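Local coordinates for putative exported protein (Bacteroides fragilis, PDB 4RAA) that is of unknown function but folds as a six-bladed beta-propeller and is probably exported across the inner membrane as a lipoprotein, at residues A[226-232]-A[248-254]. Sequence-based numbering, arbitrary orientation.
Sequences DIPSLDF and LIQSDYI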
loop_
_atom_site.group_PDB
_atom_site.type_symbol
_atom_site.label_atom_id
_atom_site.label_comp_id
_atom_site.label_asym_id
_atom_site.label_seq_id
_atom_site.Cartn_x
_atom_site.Cartn_y
_atom_site.Cartn_z
ATOM N N ASP A 226 -36.718 22.064 5.720
ATOM C CA ASP A 226 -36.355 20.907 4.923
ATOM C C ASP A 226 -34.929 21.101 4.404
ATOM O O ASP A 226 -34.309 22.136 4.654
ATOM C CB ASP A 226 -37.356 20.792 3.745
ATOM C CG ASP A 226 -37.416 19.399 3.118
ATOM O OD1 ASP A 226 -36.779 18.451 3.604
ATOM O OD2 ASP A 226 -38.130 19.251 2.113
ATOM N N ILE A 227 -34.390 20.071 3.763
ATOM C CA ILE A 227 -33.127 20.182 3.023
ATOM C C ILE A 227 -33.316 21.117 1.811
ATOM O O ILE A 227 -34.435 21.234 1.294
ATOM C CB ILE A 227 -32.610 18.829 2.457
ATOM C CG1 ILE A 227 -33.780 17.993 1.866
ATOM C CG2 ILE A 227 -31.875 18.070 3.543
ATOM C CD1 ILE A 227 -33.423 17.008 0.788
ATOM N N PRO A 228 -32.230 21.759 1.336
ATOM C CA PRO A 228 -32.326 22.615 0.139
ATOM C C PRO A 228 -32.671 21.834 -1.125
ATOM O O PRO A 228 -32.257 20.678 -1.246
ATOM C CB PRO A 228 -30.911 23.187 0.006
ATOM C CG PRO A 228 -30.322 23.016 1.347
ATOM C CD PRO A 228 -30.853 21.734 1.851
ATOM N N SER A 229 -33.404 22.462 -2.047
ATOM C CA SER A 229 -33.733 21.833 -3.338
ATOM C C SER A 229 -32.491 21.818 -4.231
ATOM O O SER A 229 -31.509 22.508 -3.953
ATOM C CB SER A 229 -34.869 22.586 -4.055
ATOM O OG SER A 229 -34.488 23.901 -4.424
ATOM N N LEU A 230 -32.538 21.045 -5.308
ATOM C CA LEU A 230 -31.424 21.007 -6.268
ATOM C C LEU A 230 -31.259 22.361 -6.980
ATOM O O LEU A 230 -30.131 22.800 -7.202
ATOM C CB LEU A 230 -31.622 19.879 -7.286
ATOM C CG LEU A 230 -30.514 19.606 -8.314
ATOM C CD1 LEU A 230 -29.183 19.351 -7.622
ATOM C CD2 LEU A 230 -30.896 18.431 -9.202
ATOM N N ASP A 231 -32.381 23.015 -7.303
ATOM C CA ASP A 231 -32.386 24.338 -7.956
ATOM C C ASP A 231 -31.795 25.439 -7.086
ATOM O O ASP A 231 -31.054 26.293 -7.593
ATOM C CB ASP A 231 -33.808 24.742 -8.400
ATOM C CG ASP A 231 -34.347 23.867 -9.523
ATOM O OD1 ASP A 231 -33.673 22.891 -9.912
ATOM O OD2 ASP A 231 -35.448 24.152 -10.028
ATOM N N PHE A 232 -32.140 25.433 -5.797
ATOM C CA PHE A 232 -31.582 26.403 -4.843
ATOM C C PHE A 232 -30.053 26.291 -4.761
ATOM O O PHE A 232 -29.369 27.320 -4.708
ATOM C CB PHE A 232 -32.188 26.225 -3.451
ATOM C CG PHE A 232 -31.664 27.203 -2.438
ATOM C CD1 PHE A 232 -30.514 26.909 -1.689
ATOM C CD2 PHE A 232 -32.300 28.430 -2.245
ATOM C CE1 PHE A 232 -30.020 27.811 -0.760
ATOM C CE2 PHE A 232 -31.819 29.336 -1.308
ATOM C CZ PHE A 232 -30.675 29.027 -0.566
ATOM N N LEU A 248 -26.871 29.589 1.781
ATOM C CA LEU A 248 -27.595 28.504 2.435
ATOM C C LEU A 248 -27.973 28.850 3.884
ATOM O O LEU A 248 -29.091 28.583 4.316
ATOM C CB LEU A 248 -26.759 27.222 2.381
ATOM C CG LEU A 248 -27.295 25.945 3.023
ATOM C CD1 LEU A 248 -28.706 25.634 2.573
ATOM C CD2 LEU A 248 -26.379 24.766 2.718
ATOM N N ILE A 249 -27.036 29.453 4.609
ATOM C CA ILE A 249 -27.242 29.879 6.007
ATOM C C ILE A 249 -28.281 31.017 6.129
ATOM O O ILE A 249 -28.995 31.087 7.130
ATOM C CB ILE A 249 -25.863 30.160 6.688
ATOM C CG1 ILE A 249 -25.211 28.800 6.992
ATOM C CG2 ILE A 249 -25.981 30.977 7.972
ATOM C CD1 ILE A 249 -23.765 28.847 7.419
ATOM N N GLN A 250 -28.382 31.865 5.103
ATOM C CA GLN A 250 -29.386 32.942 5.065
ATOM C C GLN A 250 -30.817 32.432 4.870
ATOM O O GLN A 250 -31.757 33.158 5.194
ATOM C CB GLN A 250 -29.096 33.960 3.941
ATOM C CG GLN A 250 -27.718 34.616 3.969
ATOM C CD GLN A 250 -27.367 35.246 5.301
ATOM O OE1 GLN A 250 -26.271 35.047 5.828
ATOM N NE2 GLN A 250 -28.311 35.984 5.868
ATOM N N SER A 251 -30.985 31.215 4.335
ATOM C CA SER A 251 -32.313 30.642 4.067
ATOM C C SER A 251 -32.917 29.901 5.253
ATOM O O SER A 251 -32.234 29.583 6.230
ATOM C CB SER A 251 -32.252 29.682 2.869
ATOM O OG SER A 251 -31.459 28.544 3.163
ATOM N N ASP A 252 -34.213 29.619 5.119
ATOM C CA ASP A 252 -34.974 28.843 6.095
ATOM C C ASP A 252 -34.640 27.345 6.047
ATOM O O ASP A 252 -35.014 26.631 6.975
ATOM C CB ASP A 252 -36.490 29.029 5.883
ATOM C CG ASP A 252 -36.970 30.462 6.174
ATOM O OD1 ASP A 252 -36.576 31.053 7.207
ATOM O OD2 ASP A 252 -37.784 30.982 5.381
ATOM N N TYR A 253 -33.967 26.871 4.983
ATOM C CA TYR A 253 -33.561 25.446 4.821
ATOM C C TYR A 253 -32.611 24.939 5.910
ATOM O O TYR A 253 -32.084 25.730 6.697
ATOM C CB TYR A 253 -32.862 25.215 3.465
ATOM C CG TYR A 253 -33.719 25.334 2.222
ATOM C CD1 TYR A 253 -34.742 24.402 1.954
ATOM C CD2 TYR A 253 -33.462 26.321 1.264
ATOM C CE1 TYR A 253 -35.508 24.478 0.784
ATOM C CE2 TYR A 253 -34.222 26.410 0.101
ATOM C CZ TYR A 253 -35.238 25.492 -0.141
ATOM O OH TYR A 253 -35.969 25.605 -1.302
ATOM N N ILE A 254 -32.401 23.621 5.938
ATOM C CA ILE A 254 -31.466 22.979 6.869
ATOM C C ILE A 254 -30.047 23.193 6.331
ATOM O O ILE A 254 -29.672 22.637 5.296
ATOM C CB ILE A 254 -31.748 21.473 7.084
ATOM C CG1 ILE A 254 -33.080 21.301 7.827
ATOM C CG2 ILE A 254 -30.625 20.812 7.892
ATOM C CD1 ILE A 254 -33.637 19.889 7.834
#
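D226 meets I254 through the backbone: I254 N donates to D226 O over 2.7 Å. The same oxygen lies at the edge of the Y253 ring, in its plane, while I254 CG1 rests against it. The adjacent carbonyl, I227 O, comes within 3.3 Å of Y253 CD1. P228 then covers the tyrosine: its CA stands over one ring face, 3.6 Å from the centroid and 16° off the normal, a CH-pi contact. From the pyrrolidine ring, P228 CG reaches L248 CD1 and also touches Y253 CB, so that the proline is packed against both the helix 245-250 and the residues that follow it. S229 is the N-cap of helix 230-237, its OG accepting from F232 N at 3.1 Å; Y253 OH approaches this cap without bonding to S229 OG. In the first turn of the helix, F232 holds CG anti to its backbone N (chi1 -179°), which carries the ring across to the second segment. There the rings form an edge-to-face pair, with centroids 5.0 Å apart and planes at 63°: Y253 CE2 points at the face of F232, offset toward the rim. The edge of F232 meets L248 CA, and F232 CZ touches S251 CB. S251 is tied back to L248 in the preceding helix, with S251 OG and S251 N both bonding to L248 O from the same face of that carbonyl. Y253 thus has P228 over one face and F232 at its edge, joining the start of helix 230-237 to the chain after helix 245-250. The two helices lie in the connection from strand 213-222 to strand 254-261, which links successive blade sheets of the six-bladed beta-propeller.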